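Local coordinates for protein endo-1,4-beta-xylanase (PDB 1H12) that hydrolyses internal beta-1,4 linkages of xylan as a cold-adapted family 8 glycoside hydrolase, and probably acts on beta-1,4-glucans such as cellulose as well, at residues Met89-Glu94 with Ser157-Asn162; Glu95-Trp100 with Gly164-Tyr169; Tyr148-Leu153 with Thr174-Ile179. All coordinates share one frame; numbering follows the deposited sequence.

Contact 1 (Met89-Glu94 with Ser157-Asn162); sequences MLNKQE and SARWGN
M89 meets R159 through its backbone: the edge of the R159 guanidinium is turned to the M89 carbonyl group, and NH2 makes its hydrogen bond one residue earlier, to the carbonyl oxygen of V88. Two residues on, N91 lays its amide flat over the same guanidinium, the two planes only 11° apart, with OD1 above the centre of the group and 3.4 Å from R159 CZ. This oxygen also accepts the indole N-H, W160 NE1 to N91 OD1 being 2.8 Å and nearly straight at 164°. The acceptor lies close to the indole plane, whereas the donor stands above the carbonyl plane of N91. After K92, the N-cap of the next helix, Q93 runs across a face of W160. With CG anti to the backbone N (chi1 -171°) and the chain extended beyond it, Q93 CG makes a CH-pi contact 3.8 Å from the centroid of the six-membered ring, and the amide stacks further along towards the five-membered ring, where NE2 reaches the hydroxyl of Y168. R159 CB backs the opposite indole face. A leucine in place of W160 would probably leave N91 OD1 without its N-H donor and Q93 without a flat surface to lie on. N91, with positive phi, is the C-prime residue of a Schellman motif, which here ends helix 77-89 in a tight interhelical turn docked on the C-terminal end of helix 143-160.

Contact 2 (Glu95-Trp100 with Gly164-Tyr169); sequences EFDNLW and GEFNYY
F166 and W100 form the aromatic heart of the buried side. The edge of the W100 five-membered ring points at the face of F166 in an edge-to-face pair, centroids 4.5 Å apart and planes at 63°. W100 CD1 stands over the centre of the phenyl ring, 3.6 Å from F166 CD1. W100 has CG anti to its own backbone nitrogen (chi1 179°), which carries the indole out towards F166 and brings NE1 to D171 OD2, its hydrogen-bond partner in helix 168-182. F96 CE1 packs 3.7 Å from Y168 CE1, the two rings steeply inclined to each other. At the outer end of the Y168 ring is a polar link: Y168 OH donates to D97 OD1, 2.6 Å away, which accepts through its syn lone pair; the carboxylate plane is turned 32° from the phenol ring. The hydroxyl also accepts NE2 of Q93, and two bonds thus fix the end of this buried tyrosine.

Towards solvent the packing gives way to charge and water. E165 is exposed; its CG lies over the F166 face opposite W100, but its carboxylate only approaches D97, OE1 and D97 OD2 being 4.3 Å apart. A water donates to both oxygens, 2.7 Å from D97 OD2 and 2.6 Å from E165 OE1, and probably eases the repulsion between like charges, as should the salt bridge from E165 OE2 to R101. The loop ends at N167, the N-cap of helix 168-182, and aromatic side chains pack that helix start against helix 93-107 in the (alpha/alpha)6 barrel fold of family 8 glycoside hydrolases.

Contact 3 (Tyr148-Leu153 with Thr174-Ile179); sequences YFAFAL and TMLNTI
The buried A150 and M175 bring the two helices together, their CA atoms only 5.6 Å apart. The small methyl group of A150 points toward the opposing helix and is met by three larger side chains. M175 CG lies 3.8 Å from A150 CB, and the same methylene also rests beside the backbone nitrogen of A150. From the next residue, the CD2 branch of L176 approaches A150 CB to 3.7 Å. I179 adds a looser touch through the end of its longer branch, CD1 being 4.2 Å from A150 CB.

M175 is folded rather than stretched out. Its chain bends twice, at chi2 (69°) and again at chi3 (63°), which swings the terminal methyl across the partner helix to F149. There M175 CE sits 3.7 Å from F149 CB and reaches part of the ring obliquely, near CD2.

The short helical segments run antiparallel, 155° between their directions, with axes 9.0 Å apart at closest approach. They belong to helices 143-160 and 168-182, successive in the chain, and form an alpha-alpha hairpin of the kind from which the (alpha/alpha)6 barrel of family 8 glycoside hydrolases is built.

F149 starts out towards the second helix, but with CG anti to its carbonyl carbon (chi1 -73°) the ring leads away from it, to A103 and Q107 of helix 93-107 and to Y122. M175 therefore meets mainly the base of this side chain. On the other flank of the contact F212 of helix 206-215 packs against both A150 and L176.

Overall arrangement
The three contacts join helices 93-107, 143-160 and 168-182 of the (alpha/alpha)6 barrel, contact 1 with the turn that follows helix 77-89. Contacts 1 and 2 lie about 8 Å apart between centres and both use helix 93-107; contact 3 lies about 13 Å from contact 2 and 16 Å from contact 1. Along the chain the segments alternate: 89-94, 95-100, 148-153, 157-162, 164-169 and 174-179. Helix 143-160 serves contacts 1 and 3, and helix 168-182 contacts 2 and 3. Direct bridges tie them, as where W100 CH2 packs 3.6 Å from M175 CE. The surface contact 1 thus leads through contact 2 to the buried contact 3, joining the same helices from the outside inwards.

Contact 1 (Met89-Glu94 with Ser157-Asn162)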
loop_
_atom_site.group_PDB
_atom_site.type_symbol
_atom_site.label_atom_id
_atom_site.label_comp_id
_atom_site.label_asym_id
_atom_site.label_seq_id
_atom_site.Cartn_x
_atom_site.Cartn_y
_atom_site.Cartn_z
ATOM N N MET A 89 8.458 -0.199 -11.055
ATOM C CA MET A 89 7.469 -0.419 -12.102
ATOM C C MET A 89 7.745 0.416 -13.350
ATOM O O MET A 89 7.377 0.007 -14.460
ATOM C CB MET A 89 6.059 -0.139 -11.601
ATOM C CG MET A 89 5.573 -1.104 -10.505
ATOM S SD MET A 89 5.723 -2.836 -10.999
ATOM C CE MET A 89 5.552 -3.571 -9.402
ATOM N N LEU A 90 8.349 1.586 -13.185
ATOM C CA LEU A 90 8.659 2.474 -14.313
ATOM C C LEU A 90 10.112 2.423 -14.726
ATOM O O LEU A 90 10.535 3.203 -15.590
ATOM C CB LEU A 90 8.183 3.882 -14.004
ATOM C CG LEU A 90 6.669 4.043 -13.869
ATOM C CD1 LEU A 90 6.323 5.453 -13.550
ATOM C CD2 LEU A 90 5.895 3.588 -15.098
ATOM N N ASN A 91 10.853 1.483 -14.218
ATOM C CA ASN A 91 12.264 1.280 -14.633
ATOM C C ASN A 91 13.149 2.461 -14.215
ATOM O O ASN A 91 14.060 2.843 -14.929
ATOM C CB ASN A 91 12.410 0.971 -16.123
ATOM C CG ASN A 91 13.311 -0.219 -16.395
ATOM O OD1 ASN A 91 13.585 -1.034 -15.521
ATOM N ND2 ASN A 91 13.763 -0.311 -17.661
ATOM N N LYS A 92 12.879 3.018 -13.026
ATOM C CA LYS A 92 13.563 4.208 -12.518
ATOM C C LYS A 92 14.605 3.809 -11.467
ATOM O O LYS A 92 14.386 3.903 -10.256
ATOM C CB LYS A 92 12.555 5.197 -11.964
ATOM C CG LYS A 92 11.485 5.606 -12.963
ATOM C CD LYS A 92 12.036 6.491 -14.058
ATOM C CE LYS A 92 10.961 6.975 -14.971
ATOM N NZ LYS A 92 11.522 7.937 -15.942
ATOM N N GLN A 93 15.758 3.340 -11.963
ATOM C CA GLN A 93 16.696 2.680 -11.086
ATOM C C GLN A 93 17.413 3.584 -10.107
ATOM O O GLN A 93 17.607 3.215 -8.940
ATOM C CB GLN A 93 17.689 1.855 -11.915
ATOM C CG GLN A 93 18.577 0.961 -11.060
ATOM C CD GLN A 93 19.493 0.100 -11.855
ATOM O OE1 GLN A 93 19.694 0.353 -13.096
ATOM N NE2 GLN A 93 20.092 -0.880 -11.214
ATOM N N GLU A 94 17.827 4.755 -10.547
ATOM C CA GLU A 94 18.517 5.668 -9.665
ATOM C C GLU A 94 17.623 6.038 -8.488
ATOM O O GLU A 94 18.085 6.095 -7.336
ATOM C CB GLU A 94 18.957 6.943 -10.399
ATOM N N SER A 157 15.572 -6.992 -8.419
ATOM C CA SER A 157 16.439 -8.094 -8.806
ATOM C C SER A 157 16.074 -8.622 -10.179
ATOM O O SER A 157 16.958 -8.847 -11.025
ATOM C CB SER A 157 16.280 -9.216 -7.777
ATOM O OG SER A 157 16.946 -10.399 -8.211
ATOM N N ALA A 158 14.803 -8.863 -10.398
ATOM C CA ALA A 158 14.364 -9.451 -11.654
ATOM C C ALA A 158 14.625 -8.550 -12.838
ATOM O O ALA A 158 14.981 -9.025 -13.907
ATOM C CB ALA A 158 12.895 -9.804 -11.583
ATOM N N ARG A 159 14.430 -7.247 -12.691
ATOM C CA ARG A 159 14.572 -6.323 -13.795
ATOM C C ARG A 159 16.007 -5.938 -14.065
ATOM O O ARG A 159 16.384 -5.751 -15.232
ATOM C CB ARG A 159 13.735 -5.063 -13.606
ATOM C CG ARG A 159 12.217 -5.331 -13.468
ATOM C CD ARG A 159 11.393 -4.115 -13.734
ATOM N NE ARG A 159 11.393 -3.835 -15.177
ATOM C CZ ARG A 159 10.757 -2.831 -15.755
ATOM N NH1 ARG A 159 10.783 -2.728 -17.079
ATOM N NH2 ARG A 159 10.076 -1.931 -15.029
ATOM N N TRP A 160 16.793 -5.778 -13.011
ATOM C CA TRP A 160 18.091 -5.144 -13.103
ATOM C C TRP A 160 19.283 -6.014 -12.768
ATOM O O TRP A 160 20.439 -5.624 -13.020
ATOM C CB TRP A 160 18.090 -3.877 -12.214
ATOM C CG TRP A 160 17.033 -2.906 -12.513
ATOM C CD1 TRP A 160 16.486 -2.617 -13.726
ATOM C CD2 TRP A 160 16.319 -2.074 -11.554
ATOM N NE1 TRP A 160 15.490 -1.694 -13.599
ATOM C CE2 TRP A 160 15.377 -1.332 -12.270
ATOM C CE3 TRP A 160 16.391 -1.913 -10.182
ATOM C CZ2 TRP A 160 14.536 -0.405 -11.668
ATOM C CZ3 TRP A 160 15.563 -0.997 -9.566
ATOM C CH2 TRP A 160 14.629 -0.269 -10.294
ATOM N N GLY A 161 19.055 -7.163 -12.148
ATOM C CA GLY A 161 20.133 -8.009 -11.682
ATOM C C GLY A 161 20.784 -7.464 -10.425
ATOM O O GLY A 161 20.397 -6.387 -9.891
ATOM N N ASN A 162 21.772 -8.198 -9.949
ATOM C CA ASN A 162 22.283 -8.062 -8.600
ATOM C C ASN A 162 23.771 -7.744 -8.522
ATOM O O ASN A 162 24.362 -7.942 -7.474
ATOM C CB ASN A 162 21.933 -9.338 -7.848
ATOM C CG ASN A 162 20.427 -9.474 -7.757
ATOM O OD1 ASN A 162 19.776 -8.617 -7.134
ATOM N ND2 ASN A 162 19.854 -10.472 -8.423
#

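Contact 2 (Glu95-Trp100 with Gly164-Tyr169)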
loop_
_atom_site.group_PDB
_atom_site.type_symbol
_atom_site.label_atom_id
_atom_site.label_comp_id
_atom_site.label_asym_id
_atom_site.label_seq_id
_atom_site.Cartn_x
_atom_site.Cartn_y
_atom_site.Cartn_z
ATOM N N GLU A 95 16.388 6.381 -8.792
ATOM C CA GLU A 95 15.419 6.747 -7.741
ATOM C C GLU A 95 15.239 5.596 -6.772
ATOM O O GLU A 95 15.219 5.808 -5.549
ATOM C CB GLU A 95 14.101 7.173 -8.376
ATOM C CG GLU A 95 14.136 8.497 -9.150
ATOM C CD GLU A 95 14.652 8.382 -10.563
ATOM O OE1 GLU A 95 15.074 7.342 -11.079
ATOM O OE2 GLU A 95 14.527 9.432 -11.228
ATOM N N PHE A 96 15.058 4.393 -7.303
ATOM C CA PHE A 96 14.928 3.199 -6.478
ATOM C C PHE A 96 16.127 3.076 -5.552
ATOM O O PHE A 96 15.980 2.894 -4.324
ATOM C CB PHE A 96 14.794 1.972 -7.351
ATOM C CG PHE A 96 14.549 0.700 -6.589
ATOM C CD1 PHE A 96 15.564 0.070 -5.898
ATOM C CD2 PHE A 96 13.286 0.149 -6.590
ATOM C CE1 PHE A 96 15.294 -1.064 -5.168
ATOM C CE2 PHE A 96 13.028 -1.003 -5.909
ATOM C CZ PHE A 96 14.033 -1.621 -5.187
ATOM N N ASP A 97 17.308 3.139 -6.118
ATOM C CA ASP A 97 18.530 2.895 -5.370
ATOM C C ASP A 97 18.747 3.955 -4.293
ATOM O O ASP A 97 19.190 3.663 -3.197
ATOM C CB ASP A 97 19.720 2.844 -6.302
ATOM C CG ASP A 97 19.807 1.583 -7.118
ATOM O OD1 ASP A 97 18.967 0.676 -6.924
ATOM O OD2 ASP A 97 20.714 1.478 -7.981
ATOM N N ASN A 98 18.422 5.201 -4.611
ATOM C CA ASN A 98 18.575 6.263 -3.648
ATOM C C ASN A 98 17.657 6.100 -2.452
ATOM O O ASN A 98 18.016 6.383 -1.305
ATOM C CB ASN A 98 18.408 7.649 -4.301
ATOM C CG ASN A 98 19.519 8.013 -5.266
ATOM O OD1 ASN A 98 20.621 7.447 -5.205
ATOM N ND2 ASN A 98 19.226 8.975 -6.137
ATOM N N LEU A 99 16.410 5.660 -2.723
ATOM C CA LEU A 99 15.469 5.385 -1.647
ATOM C C LEU A 99 15.889 4.165 -0.841
ATOM O O LEU A 99 15.788 4.165 0.395
ATOM C CB LEU A 99 14.054 5.154 -2.220
ATOM C CG LEU A 99 13.366 6.383 -2.816
ATOM C CD1 LEU A 99 12.042 5.938 -3.413
ATOM C CD2 LEU A 99 13.137 7.476 -1.787
ATOM N N TRP A 100 16.315 3.092 -1.492
ATOM C CA TRP A 100 16.687 1.876 -0.773
ATOM C C TRP A 100 17.944 2.114 0.081
ATOM O O TRP A 100 18.028 1.660 1.217
ATOM C CB TRP A 100 16.857 0.692 -1.734
ATOM C CG TRP A 100 17.263 -0.572 -1.081
ATOM C CD1 TRP A 100 18.315 -1.337 -1.429
ATOM C CD2 TRP A 100 16.691 -1.195 0.094
ATOM N NE1 TRP A 100 18.449 -2.393 -0.567
ATOM C CE2 TRP A 100 17.455 -2.323 0.374
ATOM C CE3 TRP A 100 15.598 -0.924 0.946
ATOM C CZ2 TRP A 100 17.222 -3.109 1.506
ATOM C CZ3 TRP A 100 15.361 -1.713 2.029
ATOM C CH2 TRP A 100 16.173 -2.799 2.327
ATOM N N GLY A 164 25.169 -4.605 -9.305
ATOM C CA GLY A 164 25.400 -3.176 -9.107
ATOM C C GLY A 164 25.629 -2.833 -7.662
ATOM O O GLY A 164 26.168 -3.588 -6.869
ATOM N N GLU A 165 25.156 -1.633 -7.279
ATOM C CA GLU A 165 25.280 -1.201 -5.914
ATOM C C GLU A 165 24.704 -2.199 -4.918
ATOM O O GLU A 165 25.277 -2.440 -3.887
ATOM C CB GLU A 165 24.611 0.170 -5.737
ATOM C CG GLU A 165 24.686 0.681 -4.300
ATOM C CD GLU A 165 24.180 2.107 -4.059
ATOM O OE1 GLU A 165 23.529 2.677 -4.961
ATOM O OE2 GLU A 165 24.345 2.569 -2.887
ATOM N N PHE A 166 23.530 -2.738 -5.255
ATOM C CA PHE A 166 22.802 -3.646 -4.380
ATOM C C PHE A 166 22.663 -5.019 -4.946
ATOM O O PHE A 166 22.381 -5.197 -6.164
ATOM C CB PHE A 166 21.409 -3.090 -4.102
ATOM C CG PHE A 166 21.449 -1.783 -3.389
ATOM C CD1 PHE A 166 21.842 -1.729 -2.084
ATOM C CD2 PHE A 166 21.073 -0.616 -3.993
ATOM C CE1 PHE A 166 21.901 -0.544 -1.408
ATOM C CE2 PHE A 166 21.139 0.592 -3.319
ATOM C CZ PHE A 166 21.534 0.642 -2.043
ATOM N N ASN A 167 22.759 -5.993 -4.049
ATOM C CA ASN A 167 22.277 -7.354 -4.348
ATOM C C ASN A 167 20.824 -7.330 -3.898
ATOM O O ASN A 167 20.503 -7.640 -2.754
ATOM C CB ASN A 167 23.092 -8.409 -3.622
ATOM C CG ASN A 167 22.756 -9.781 -4.083
ATOM O OD1 ASN A 167 21.626 -10.100 -4.355
ATOM N ND2 ASN A 167 23.775 -10.622 -4.183
ATOM N N TYR A 168 19.949 -6.851 -4.785
ATOM C CA TYR A 168 18.563 -6.710 -4.479
ATOM C C TYR A 168 17.971 -8.002 -3.980
ATOM O O TYR A 168 17.120 -8.007 -3.065
ATOM C CB TYR A 168 17.763 -6.234 -5.672
ATOM C CG TYR A 168 18.211 -4.956 -6.337
ATOM C CD1 TYR A 168 18.073 -3.702 -5.713
ATOM C CD2 TYR A 168 18.749 -4.980 -7.601
ATOM C CE1 TYR A 168 18.430 -2.551 -6.352
ATOM C CE2 TYR A 168 19.114 -3.809 -8.249
ATOM C CZ TYR A 168 18.971 -2.600 -7.622
ATOM O OH TYR A 168 19.370 -1.452 -8.284
ATOM N N TYR A 169 18.330 -9.117 -4.614
ATOM C CA TYR A 169 17.748 -10.396 -4.269
ATOM C C TYR A 169 18.092 -10.767 -2.840
ATOM O O TYR A 169 17.223 -11.173 -2.059
ATOM C CB TYR A 169 18.210 -11.481 -5.248
ATOM C CG TYR A 169 17.454 -12.776 -5.023
ATOM C CD1 TYR A 169 16.158 -12.915 -5.433
ATOM C CD2 TYR A 169 18.017 -13.826 -4.329
ATOM C CE1 TYR A 169 15.425 -14.076 -5.161
ATOM C CE2 TYR A 169 17.331 -14.964 -4.050
ATOM C CZ TYR A 169 16.018 -15.095 -4.483
ATOM O OH TYR A 169 15.327 -16.260 -4.168
HETATM O O HOH W 1 23.106 2.615 -7.555
#

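Contact 3 (Tyr148-Leu153 with Thr174-Ile179)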
loop_
_atom_site.group_PDB
_atom_site.type_symbol
_atom_site.label_atom_id
_atom_site.label_comp_id
_atom_site.label_asym_id
_atom_site.label_seq_id
_atom_site.Cartn_x
_atom_site.Cartn_y
_atom_site.Cartn_z
ATOM N N TYR A 148 6.134 -4.177 1.319
ATOM C CA TYR A 148 6.418 -3.491 0.066
ATOM C C TYR A 148 7.911 -3.458 -0.229
ATOM O O TYR A 148 8.304 -3.550 -1.395
ATOM C CB TYR A 148 5.807 -2.096 0.025
ATOM C CG TYR A 148 4.385 -2.019 -0.471
ATOM C CD1 TYR A 148 4.131 -1.849 -1.818
ATOM C CD2 TYR A 148 3.306 -2.100 0.394
ATOM C CE1 TYR A 148 2.860 -1.684 -2.285
ATOM C CE2 TYR A 148 2.003 -1.983 -0.084
ATOM C CZ TYR A 148 1.795 -1.760 -1.437
ATOM O OH TYR A 148 0.527 -1.581 -1.947
ATOM N N PHE A 149 8.787 -3.305 0.793
ATOM C CA PHE A 149 10.195 -3.340 0.515
ATOM C C PHE A 149 10.586 -4.669 -0.115
ATOM O O PHE A 149 11.337 -4.720 -1.094
ATOM C CB PHE A 149 11.066 -3.155 1.779
ATOM C CG PHE A 149 11.136 -1.763 2.387
ATOM C CD1 PHE A 149 11.364 -0.632 1.609
ATOM C CD2 PHE A 149 11.091 -1.591 3.753
ATOM C CE1 PHE A 149 11.523 0.599 2.181
ATOM C CE2 PHE A 149 11.256 -0.346 4.330
ATOM C CZ PHE A 149 11.468 0.756 3.528
ATOM N N ALA A 150 10.108 -5.784 0.485
ATOM C CA ALA A 150 10.445 -7.101 -0.070
ATOM C C ALA A 150 9.955 -7.244 -1.493
ATOM O O ALA A 150 10.670 -7.732 -2.375
ATOM C CB ALA A 150 9.853 -8.183 0.802
ATOM N N PHE A 151 8.710 -6.843 -1.718
ATOM C CA PHE A 151 8.116 -6.875 -3.048
ATOM C C PHE A 151 8.970 -6.072 -4.045
ATOM O O PHE A 151 9.310 -6.544 -5.137
ATOM C CB PHE A 151 6.691 -6.340 -2.987
ATOM C CG PHE A 151 6.010 -6.298 -4.318
ATOM C CD1 PHE A 151 5.537 -7.455 -4.947
ATOM C CD2 PHE A 151 5.821 -5.096 -4.971
ATOM C CE1 PHE A 151 4.957 -7.432 -6.172
ATOM C CE2 PHE A 151 5.214 -5.037 -6.199
ATOM C CZ PHE A 151 4.784 -6.218 -6.817
ATOM N N ALA A 152 9.267 -4.829 -3.698
ATOM C CA ALA A 152 10.002 -3.979 -4.587
ATOM C C ALA A 152 11.396 -4.499 -4.890
ATOM O O ALA A 152 11.858 -4.462 -6.042
ATOM C CB ALA A 152 10.058 -2.568 -3.989
ATOM N N LEU A 153 12.091 -5.019 -3.877
ATOM C CA LEU A 153 13.432 -5.566 -4.028
ATOM C C LEU A 153 13.457 -6.810 -4.922
ATOM O O LEU A 153 14.372 -6.987 -5.744
ATOM C CB LEU A 153 14.046 -5.834 -2.665
ATOM C CG LEU A 153 14.432 -4.581 -1.879
ATOM C CD1 LEU A 153 14.576 -4.927 -0.404
ATOM C CD2 LEU A 153 15.711 -3.944 -2.410
ATOM N N THR A 174 16.439 -11.353 2.840
ATOM C CA THR A 174 16.623 -10.907 4.189
ATOM C C THR A 174 15.332 -10.264 4.709
ATOM O O THR A 174 14.906 -10.530 5.845
ATOM C CB THR A 174 17.790 -9.925 4.254
ATOM O OG1 THR A 174 18.988 -10.623 3.884
ATOM C CG2 THR A 174 17.974 -9.342 5.644
ATOM N N MET A 175 14.722 -9.410 3.900
ATOM C CA MET A 175 13.472 -8.763 4.281
ATOM C C MET A 175 12.359 -9.778 4.513
ATOM O O MET A 175 11.619 -9.682 5.497
ATOM C CB MET A 175 13.067 -7.756 3.196
ATOM C CG MET A 175 11.956 -6.825 3.609
ATOM S SD MET A 175 12.400 -5.616 4.894
ATOM C CE MET A 175 13.654 -4.682 4.000
ATOM N N LEU A 176 12.214 -10.770 3.633
ATOM C CA LEU A 176 11.192 -11.820 3.824
ATOM C C LEU A 176 11.435 -12.578 5.132
ATOM O O LEU A 176 10.488 -12.891 5.852
ATOM C CB LEU A 176 11.183 -12.782 2.647
ATOM C CG LEU A 176 10.676 -12.230 1.337
ATOM C CD1 LEU A 176 10.750 -13.343 0.275
ATOM C CD2 LEU A 176 9.245 -11.738 1.436
ATOM N N ASN A 177 12.709 -12.876 5.400
ATOM C CA ASN A 177 12.970 -13.594 6.678
ATOM C C ASN A 177 12.629 -12.744 7.873
ATOM O O ASN A 177 12.101 -13.251 8.861
ATOM C CB ASN A 177 14.448 -13.995 6.697
ATOM C CG ASN A 177 14.735 -15.181 5.784
ATOM O OD1 ASN A 177 13.863 -15.825 5.297
ATOM N ND2 ASN A 177 16.005 -15.359 5.483
ATOM N N THR A 178 12.907 -11.429 7.786
ATOM C CA THR A 178 12.493 -10.524 8.839
ATOM C C THR A 178 10.983 -10.519 9.024
ATOM O O THR A 178 10.478 -10.532 10.146
ATOM C CB THR A 178 13.053 -9.131 8.574
ATOM O OG1 THR A 178 14.482 -9.202 8.730
ATOM C CG2 THR A 178 12.469 -8.074 9.498
ATOM N N ILE A 179 10.239 -10.462 7.927
ATOM C CA ILE A 179 8.779 -10.487 8.032
ATOM C C ILE A 179 8.344 -11.765 8.750
ATOM O O ILE A 179 7.541 -11.729 9.687
ATOM C CB ILE A 179 8.128 -10.340 6.652
ATOM C CG1 ILE A 179 8.423 -8.979 6.053
ATOM C CG2 ILE A 179 6.621 -10.545 6.794
ATOM C CD1 ILE A 179 8.115 -8.889 4.547
#